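Long-range contacts in C2 toxin component I (Clostridium botulinum, PDB 2J3Z), which acts as the enzymatic component of the binary C2 toxin, an ADP-ribosyltransferase that modifies actin in the host cell: residues A[295-300]-A[367-372]; A[335-340]-A[401-406]; A[394-399]-A[425-430]. The protein carries 1 engineered substitution. All blocks are in the same frame, centred on the assembly; numbering follows the deposited sequence.

Interaction 1 (A[295-300]-A[367-372]); sequences LIAYRR and LRLSEG. With SO4 (sulfate ion), chain M.
Leu295 and Ala297 pair with Leu369 and Leu367 where strand 295-301, outermost in the five-stranded sheet of the second ADP-ribosyltransferase unit, lies antiparallel to strand 363-369. Four backbone bonds hold the strands together; Leu369 N to Leu295 O (2.9 Å) and Leu367 N to Ala297 O (2.9 Å) are nearly straight, at 168° and 163° at the hydrogen. On the face bearing the leucines, Leu369 CD1 reaches Ala297 CB at 3.7 Å, and Thr349 covers Ala297 and Leu367. Arg299 continues the strand two residues beyond Ala297. Its CB rests against Leu367 CD2 at 4.2 Å. CG is then anti to the backbone N (chi1 -176°), and the chain stays extended to NE, passing the ring of Phe398 on the way. At the tip, NH1 donates to O1 of a sulfate at 2.8 Å, with the sulfur in the guanidinium plane, while NH2 donates to Ser348 O. Arg265 also binds this anion, which probably comes from the crystallisation liquor. Arg299 sits where the arginine of the Arg-Ser-Glu signature is expected in this family, and Ser348, Thr349 and Ser350 match its Ser-Thr-Ser element, consistent with a pocket made for NAD phosphates. Arg368 projects from the other face toward Gln139 and a salt bridge with Glu218. On that side Ile296 CD1 lies 4.0 Å from Arg368 CA, and between the bonded pairs the CA-H of Ile296 points at Leu367 O, with CA and O 3.2 Å apart.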
# COMPACT_ATOMS: atom_id res chain seq x y z
N LEU A 295 -6.22 5.14 9.37
CA LEU A 295 -5.22 5.60 8.41
C LEU A 295 -3.95 4.75 8.36
O LEU A 295 -3.72 3.88 9.19
CB LEU A 295 -4.84 7.05 8.68
CG LEU A 295 -3.85 7.25 9.83
CD1 LEU A 295 -3.04 8.49 9.57
CD2 LEU A 295 -4.59 7.31 11.17
N ILE A 296 -3.12 5.04 7.36
CA ILE A 296 -1.86 4.36 7.21
C ILE A 296 -0.72 5.21 7.79
O ILE A 296 -0.60 6.44 7.53
CB ILE A 296 -1.58 3.99 5.73
CG1 ILE A 296 -2.80 3.29 5.11
CG2 ILE A 296 -0.36 3.11 5.62
CD1 ILE A 296 -3.05 1.87 5.63
N ALA A 297 0.10 4.55 8.61
CA ALA A 297 1.30 5.14 9.16
C ALA A 297 2.39 4.11 8.91
O ALA A 297 2.11 2.94 8.65
CB ALA A 297 1.15 5.48 10.61
N TYR A 298 3.63 4.55 8.97
CA TYR A 298 4.78 3.76 8.54
C TYR A 298 5.83 3.60 9.63
O TYR A 298 6.10 4.54 10.40
CB TYR A 298 5.43 4.46 7.34
CG TYR A 298 4.57 4.39 6.11
CD1 TYR A 298 3.67 5.41 5.78
CD2 TYR A 298 4.63 3.27 5.28
CE1 TYR A 298 2.87 5.31 4.64
CE2 TYR A 298 3.86 3.18 4.14
CZ TYR A 298 2.98 4.18 3.81
OH TYR A 298 2.22 4.02 2.65
N ARG A 299 6.44 2.42 9.65
CA ARG A 299 7.55 2.13 10.54
C ARG A 299 8.57 1.31 9.78
O ARG A 299 8.35 0.14 9.48
CB ARG A 299 7.06 1.34 11.77
CG ARG A 299 8.12 1.08 12.79
CD ARG A 299 7.52 0.45 14.10
NE ARG A 299 8.62 -0.11 14.90
CZ ARG A 299 9.46 0.59 15.66
NH1 ARG A 299 10.42 -0.04 16.31
NH2 ARG A 299 9.34 1.91 15.76
N ARG A 300 9.70 1.93 9.44
CA ARG A 300 10.79 1.20 8.81
C ARG A 300 11.65 0.56 9.90
O ARG A 300 12.02 1.23 10.89
CB ARG A 300 11.61 2.13 7.91
CG ARG A 300 10.88 2.59 6.62
CD ARG A 300 11.77 3.44 5.73
NE ARG A 300 11.22 3.55 4.37
CZ ARG A 300 11.63 2.83 3.32
NH1 ARG A 300 12.63 1.95 3.43
NH2 ARG A 300 11.03 3.00 2.13
N LEU A 367 1.04 0.27 8.16
CA LEU A 367 0.19 -0.07 9.30
C LEU A 367 -1.14 0.59 9.20
O LEU A 367 -1.23 1.81 9.11
CB LEU A 367 0.85 0.41 10.60
CG LEU A 367 1.80 -0.46 11.45
CD1 LEU A 367 2.23 -1.82 10.87
CD2 LEU A 367 2.99 0.37 11.83
N ARG A 368 -2.18 -0.22 9.24
CA ARG A 368 -3.53 0.28 9.29
C ARG A 368 -3.84 0.51 10.75
O ARG A 368 -3.99 -0.45 11.53
CB ARG A 368 -4.54 -0.71 8.68
CG ARG A 368 -5.94 -0.10 8.54
CD ARG A 368 -7.02 -1.02 7.93
NE ARG A 368 -6.62 -1.52 6.62
CZ ARG A 368 -6.65 -2.81 6.25
NH1 ARG A 368 -6.27 -3.18 5.02
NH2 ARG A 368 -7.07 -3.74 7.10
N LEU A 369 -3.94 1.78 11.13
CA LEU A 369 -4.37 2.10 12.47
C LEU A 369 -5.86 2.33 12.43
O LEU A 369 -6.31 3.20 11.70
CB LEU A 369 -3.64 3.35 12.97
CG LEU A 369 -2.13 3.36 12.74
CD1 LEU A 369 -1.53 4.76 13.06
CD2 LEU A 369 -1.37 2.19 13.43
N SER A 370 -6.61 1.54 13.22
CA SER A 370 -8.06 1.67 13.33
C SER A 370 -8.41 2.90 14.12
O SER A 370 -7.66 3.28 15.01
CB SER A 370 -8.66 0.48 14.12
OG SER A 370 -8.46 -0.74 13.46
N GLU A 371 -9.55 3.50 13.81
CA GLU A 371 -10.18 4.48 14.69
C GLU A 371 -10.32 3.87 16.06
O GLU A 371 -10.79 2.74 16.20
CB GLU A 371 -11.58 4.85 14.22
CG GLU A 371 -12.26 5.75 15.22
CD GLU A 371 -13.60 6.28 14.77
OE1 GLU A 371 -14.20 7.04 15.57
OE2 GLU A 371 -14.06 5.96 13.64
N GLY A 372 -9.92 4.64 17.07
CA GLY A 372 -9.97 4.17 18.45
C GLY A 372 -8.61 3.73 18.95
O GLY A 372 -8.42 3.61 20.16
S SO4 M . 13.03 1.90 18.10
O1 SO4 M . 12.36 0.60 18.21
O2 SO4 M . 13.56 2.12 16.75
O3 SO4 M . 12.04 2.96 18.37
O4 SO4 M . 14.16 1.94 19.03

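Interaction 2 (A[335-340]-A[401-406]); sequences KWTGKE and FRITPI
Phe401 meets Thr337 through its backbone: the carbonyl O lies 3.8 Å from Thr337 CG2, while the phenyl ring turns from this contact to the side chains of Arg368 and Gln139. Arg402 follows as the second residue of a classic beta bulge, since it and Phe401 both face Asp422. Its side chain also leaves the contact; the guanidinium forms a salt bridge with Asp422 and donates to the carbonyls of Glu108 and Thr142, which belong to the first of the two ADP-ribosyltransferase-like halves of the chain. Ile403 turns the other way and carries most of the side-chain contact. With CG1 beside the backbone N (chi1 -60°), its CD1 comes to 3.5 Å from Thr337 OG1 and to 3.8 Å from Trp336 CB, the side chains of Thr337 and Ile403 passing alongside one another with opposed headings. The partner here is the end of helix 326-336, where Thr337 leaves helical geometry and a type II beta turn runs from Trp336 to Lys339, closed by Lys339 N to Trp336 O at 3.0 Å; Gly338, at the third position of the turn, has the positive phi (90°) that a type II turn requires there. No direct hydrogen bond joins the segments, but a water does: it accepts from Ile403 N at 3.0 Å and donates to Thr337 OG1 at 3.0 Å. The same hydroxyl is bonded to Ile333 O, one turn back in the helix. Further along the strand, Pro405 packs on Leu329 and Ile333 of helix 326-336.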
# COMPACT_ATOMS: atom_id res chain seq x y z
N LYS A 335 6.86 -17.20 4.75
CA LYS A 335 7.02 -17.36 6.18
C LYS A 335 6.21 -16.32 6.95
O LYS A 335 5.65 -16.64 8.00
CB LYS A 335 8.50 -17.32 6.57
CG LYS A 335 8.73 -17.46 8.05
CD LYS A 335 10.20 -17.43 8.42
CE LYS A 335 10.36 -17.40 9.94
NZ LYS A 335 11.78 -17.34 10.40
N TRP A 336 6.16 -15.08 6.46
CA TRP A 336 5.61 -13.99 7.28
C TRP A 336 4.17 -13.50 7.01
O TRP A 336 3.56 -12.87 7.89
CB TRP A 336 6.61 -12.82 7.32
CG TRP A 336 7.81 -13.18 8.15
CD1 TRP A 336 9.04 -13.57 7.68
CD2 TRP A 336 7.89 -13.21 9.58
NE1 TRP A 336 9.88 -13.84 8.73
CE2 TRP A 336 9.20 -13.63 9.91
CE3 TRP A 336 6.99 -12.91 10.62
CZ2 TRP A 336 9.64 -13.76 11.24
CZ3 TRP A 336 7.42 -13.04 11.94
CH2 TRP A 336 8.74 -13.46 12.23
N THR A 337 3.62 -13.79 5.83
CA THR A 337 2.23 -13.42 5.55
C THR A 337 1.30 -14.12 6.55
O THR A 337 1.37 -15.34 6.72
CB THR A 337 1.80 -13.66 4.07
OG1 THR A 337 2.68 -12.91 3.19
CG2 THR A 337 0.38 -13.18 3.83
N GLY A 338 0.47 -13.33 7.24
CA GLY A 338 -0.46 -13.83 8.25
C GLY A 338 0.09 -13.87 9.67
O GLY A 338 -0.64 -14.23 10.59
N LYS A 339 1.36 -13.52 9.86
CA LYS A 339 1.99 -13.58 11.18
C LYS A 339 1.80 -12.28 11.96
O LYS A 339 1.62 -11.21 11.38
CB LYS A 339 3.48 -13.91 11.06
CG LYS A 339 3.79 -15.21 10.36
CD LYS A 339 4.24 -16.25 11.33
CE LYS A 339 4.77 -17.53 10.62
NZ LYS A 339 5.58 -18.37 11.58
N GLU A 340 1.86 -12.40 13.27
CA GLU A 340 1.71 -11.25 14.16
C GLU A 340 3.06 -10.87 14.75
O GLU A 340 3.78 -11.74 15.29
CB GLU A 340 0.75 -11.59 15.30
CG GLU A 340 -0.65 -12.03 14.83
CD GLU A 340 -1.31 -12.98 15.81
OE1 GLU A 340 -1.00 -12.92 17.03
OE2 GLU A 340 -2.14 -13.80 15.36
N PHE A 401 -0.89 -8.90 6.55
CA PHE A 401 -1.82 -9.48 5.58
C PHE A 401 -1.28 -9.49 4.12
O PHE A 401 -1.82 -10.19 3.27
CB PHE A 401 -3.23 -8.86 5.67
CG PHE A 401 -3.31 -7.38 5.33
CD1 PHE A 401 -3.73 -6.96 4.06
CD2 PHE A 401 -2.99 -6.40 6.28
CE1 PHE A 401 -3.81 -5.62 3.74
CE2 PHE A 401 -3.06 -5.03 5.98
CZ PHE A 401 -3.47 -4.64 4.70
N ARG A 402 -0.20 -8.76 3.84
CA ARG A 402 0.35 -8.71 2.48
C ARG A 402 1.78 -8.20 2.49
O ARG A 402 2.09 -7.27 3.22
CB ARG A 402 -0.50 -7.82 1.56
CG ARG A 402 -0.02 -7.75 0.12
CD ARG A 402 -0.95 -6.95 -0.76
NE ARG A 402 -0.86 -5.52 -0.47
CZ ARG A 402 -1.48 -4.57 -1.15
NH1 ARG A 402 -2.27 -4.89 -2.17
NH2 ARG A 402 -1.32 -3.30 -0.81
N ILE A 403 2.64 -8.80 1.66
CA ILE A 403 4.05 -8.41 1.57
C ILE A 403 4.45 -8.19 0.11
O ILE A 403 4.39 -9.11 -0.71
CB ILE A 403 5.02 -9.41 2.28
CG1 ILE A 403 4.68 -9.52 3.76
CG2 ILE A 403 6.46 -8.96 2.12
CD1 ILE A 403 5.12 -10.79 4.46
N THR A 404 4.84 -6.95 -0.20
CA THR A 404 5.05 -6.53 -1.56
C THR A 404 6.49 -6.05 -1.74
O THR A 404 6.89 -5.04 -1.11
CB THR A 404 4.06 -5.40 -2.00
OG1 THR A 404 2.71 -5.88 -1.94
CG2 THR A 404 4.39 -4.89 -3.45
N PRO A 405 7.26 -6.78 -2.56
CA PRO A 405 8.65 -6.42 -2.81
C PRO A 405 8.70 -5.20 -3.68
O PRO A 405 7.84 -5.02 -4.56
CB PRO A 405 9.22 -7.64 -3.57
CG PRO A 405 8.19 -8.73 -3.43
CD PRO A 405 6.88 -8.01 -3.29
N ILE A 406 9.69 -4.36 -3.42
CA ILE A 406 9.90 -3.15 -4.19
C ILE A 406 11.38 -2.94 -4.44
O ILE A 406 12.22 -3.61 -3.85
CB ILE A 406 9.33 -1.88 -3.45
CG1 ILE A 406 10.00 -1.66 -2.07
CG2 ILE A 406 7.80 -1.93 -3.36
CD1 ILE A 406 9.84 -0.22 -1.57
O HOH W 1 1.68 -11.50 0.76

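Interaction 3 (A[394-399]-A[425-430]); sequences KNSTFK and GIQNKE
Thr397 and Ile426 form a hydrogen-bonded antiparallel pair with two short backbone bonds: Thr397 N to Ile426 O at 2.7 Å (153° at the hydrogen) and Ile426 N to Thr397 O at 2.7 Å (164°). Next to them, a side-chain bond continues the contact. Gln427 NE2 donates to Ser396 OG at 3.0 Å, and the hydroxyl lies close to the amide plane. The straight Gln427 chain carries the amide to this serine; its OE1 meanwhile accepts from Ile374 N, and the two bonds together fix the rotation of the amide. The serine hydroxyl has a second partner, Asn393 O. Gly425 comes opposite Phe398 as a non-hydrogen-bonded pair, and its CA-H approaches Thr397 O with CA and O 3.3 Å apart. Apolar packing takes over further out. Ile426 runs alongside Lys399, their tips heading in a common direction, with Ile426 CD1 at 3.6 Å from Lys399 CB and 4.0 Å from Lys399 CD. The lysine then bends at chi4 (74°), and its ammonium reaches Gly338 O. This is the open end of the beta hairpin formed by strands 397-411 and 414-426, near the C terminus of the chain. Strand 340-341 flanks it through Phe398 and Ile341, and Phe398 meets Phe365 edge-to-face; strand 363-369 borders the hairpin on the Gly425 side, bonding to it through Arg368.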
# COMPACT_ATOMS: atom_id res chain seq x y z
N LYS A 394 2.42 0.84 23.87
CA LYS A 394 3.05 -0.47 24.13
C LYS A 394 2.03 -1.61 23.87
O LYS A 394 0.83 -1.37 23.90
CB LYS A 394 3.57 -0.52 25.55
CG LYS A 394 2.46 -0.63 26.59
CD LYS A 394 3.06 -0.62 27.96
CE LYS A 394 2.02 -0.92 28.99
NZ LYS A 394 1.10 0.22 29.08
N ASN A 395 2.52 -2.82 23.59
CA ASN A 395 1.67 -3.98 23.23
C ASN A 395 0.80 -3.80 21.99
O ASN A 395 -0.31 -4.35 21.92
CB ASN A 395 0.81 -4.48 24.41
CG ASN A 395 1.64 -4.96 25.58
OD1 ASN A 395 1.48 -4.49 26.69
ND2 ASN A 395 2.56 -5.88 25.32
N SER A 396 1.30 -3.04 21.02
CA SER A 396 0.63 -2.96 19.74
C SER A 396 1.13 -4.08 18.80
O SER A 396 2.32 -4.14 18.46
CB SER A 396 0.82 -1.57 19.13
OG SER A 396 0.07 -0.64 19.89
N THR A 397 0.24 -4.99 18.43
CA THR A 397 0.59 -6.09 17.52
C THR A 397 0.40 -5.65 16.05
O THR A 397 -0.53 -4.91 15.73
CB THR A 397 -0.27 -7.34 17.81
OG1 THR A 397 0.05 -7.84 19.12
CG2 THR A 397 -0.05 -8.44 16.78
N PHE A 398 1.30 -6.11 15.19
CA PHE A 398 1.19 -5.82 13.77
C PHE A 398 0.81 -7.14 13.11
O PHE A 398 1.65 -8.04 13.05
CB PHE A 398 2.51 -5.30 13.18
CG PHE A 398 3.04 -4.03 13.84
CD1 PHE A 398 4.40 -3.71 13.75
CD2 PHE A 398 2.20 -3.15 14.54
CE1 PHE A 398 4.92 -2.52 14.35
CE2 PHE A 398 2.71 -1.99 15.14
CZ PHE A 398 4.07 -1.66 15.04
N LYS A 399 -0.43 -7.28 12.64
CA LYS A 399 -0.82 -8.54 11.95
C LYS A 399 -0.70 -8.40 10.44
O LYS A 399 -1.46 -7.66 9.84
CB LYS A 399 -2.23 -9.02 12.30
CG LYS A 399 -2.55 -10.37 11.67
CD LYS A 399 -3.76 -11.03 12.30
CE LYS A 399 -4.24 -12.27 11.50
NZ LYS A 399 -3.33 -13.46 11.68
N GLY A 425 -2.57 -2.75 12.80
CA GLY A 425 -2.26 -2.53 14.20
C GLY A 425 -3.40 -3.10 15.01
O GLY A 425 -4.54 -2.70 14.81
N ILE A 426 -3.08 -4.03 15.91
CA ILE A 426 -4.08 -4.71 16.78
C ILE A 426 -3.66 -4.53 18.25
O ILE A 426 -2.48 -4.73 18.59
CB ILE A 426 -4.18 -6.24 16.51
CG1 ILE A 426 -4.45 -6.53 15.02
CG2 ILE A 426 -5.28 -6.85 17.34
CD1 ILE A 426 -4.78 -8.00 14.70
N GLN A 427 -4.61 -4.16 19.10
CA GLN A 427 -4.32 -3.95 20.53
C GLN A 427 -5.22 -4.79 21.44
O GLN A 427 -6.35 -4.41 21.76
CB GLN A 427 -4.34 -2.44 20.89
CG GLN A 427 -3.35 -1.55 20.06
CD GLN A 427 -3.63 -0.03 20.17
OE1 GLN A 427 -4.74 0.38 20.47
NE2 GLN A 427 -2.61 0.78 19.93
N ASN A 428 -4.70 -5.95 21.82
CA ASN A 428 -5.29 -6.80 22.84
C ASN A 428 -4.68 -6.19 24.08
O ASN A 428 -3.50 -6.41 24.44
CB ASN A 428 -4.89 -8.25 22.63
CG ASN A 428 -4.88 -8.65 21.16
OD1 ASN A 428 -3.82 -8.94 20.60
ND2 ASN A 428 -6.05 -8.68 20.53
N LYS A 429 -5.49 -5.38 24.74
CA LYS A 429 -4.95 -4.19 25.35
C LYS A 429 -5.44 -3.91 26.72
O LYS A 429 -6.57 -3.45 26.89
CB LYS A 429 -5.28 -3.00 24.41
CG LYS A 429 -5.48 -1.60 24.99
CD LYS A 429 -6.29 -0.75 24.01
CE LYS A 429 -7.72 -1.28 23.76
NZ LYS A 429 -8.36 -0.64 22.57
N GLU A 430 -4.59 -4.18 27.71
CA GLU A 430 -4.73 -3.42 28.94
C GLU A 430 -4.06 -2.09 28.60
O GLU A 430 -3.00 -2.06 27.92
CB GLU A 430 -4.06 -4.07 30.14
CG GLU A 430 -4.22 -3.19 31.36
CD GLU A 430 -3.53 -3.69 32.61
OE1 GLU A 430 -3.53 -2.92 33.59
OE2 GLU A 430 -3.01 -4.84 32.62

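All three contacts reach the five-stranded sheet of the second ADP-ribosyltransferase unit, ordered 295-301, 363-369, 414-426, 397-411, 340-341. Interaction 1 joins the first two strands and interaction 3 the hairpin two places on, their centres about 12 Å apart; adjacent strands 363-369 and 414-426 connect them. Interaction 2 sets the end of helix 326-336 against strand 397-411, its centre about 16 Å from that of interaction 1 and 17 Å from that of interaction 3. Along the chain interaction 1 closes before interaction 3 opens, whereas interaction 2 interleaves with both. Segments far apart in sequence thus meet on one sheet, whose Arg299 edge probably lines the NAD pocket.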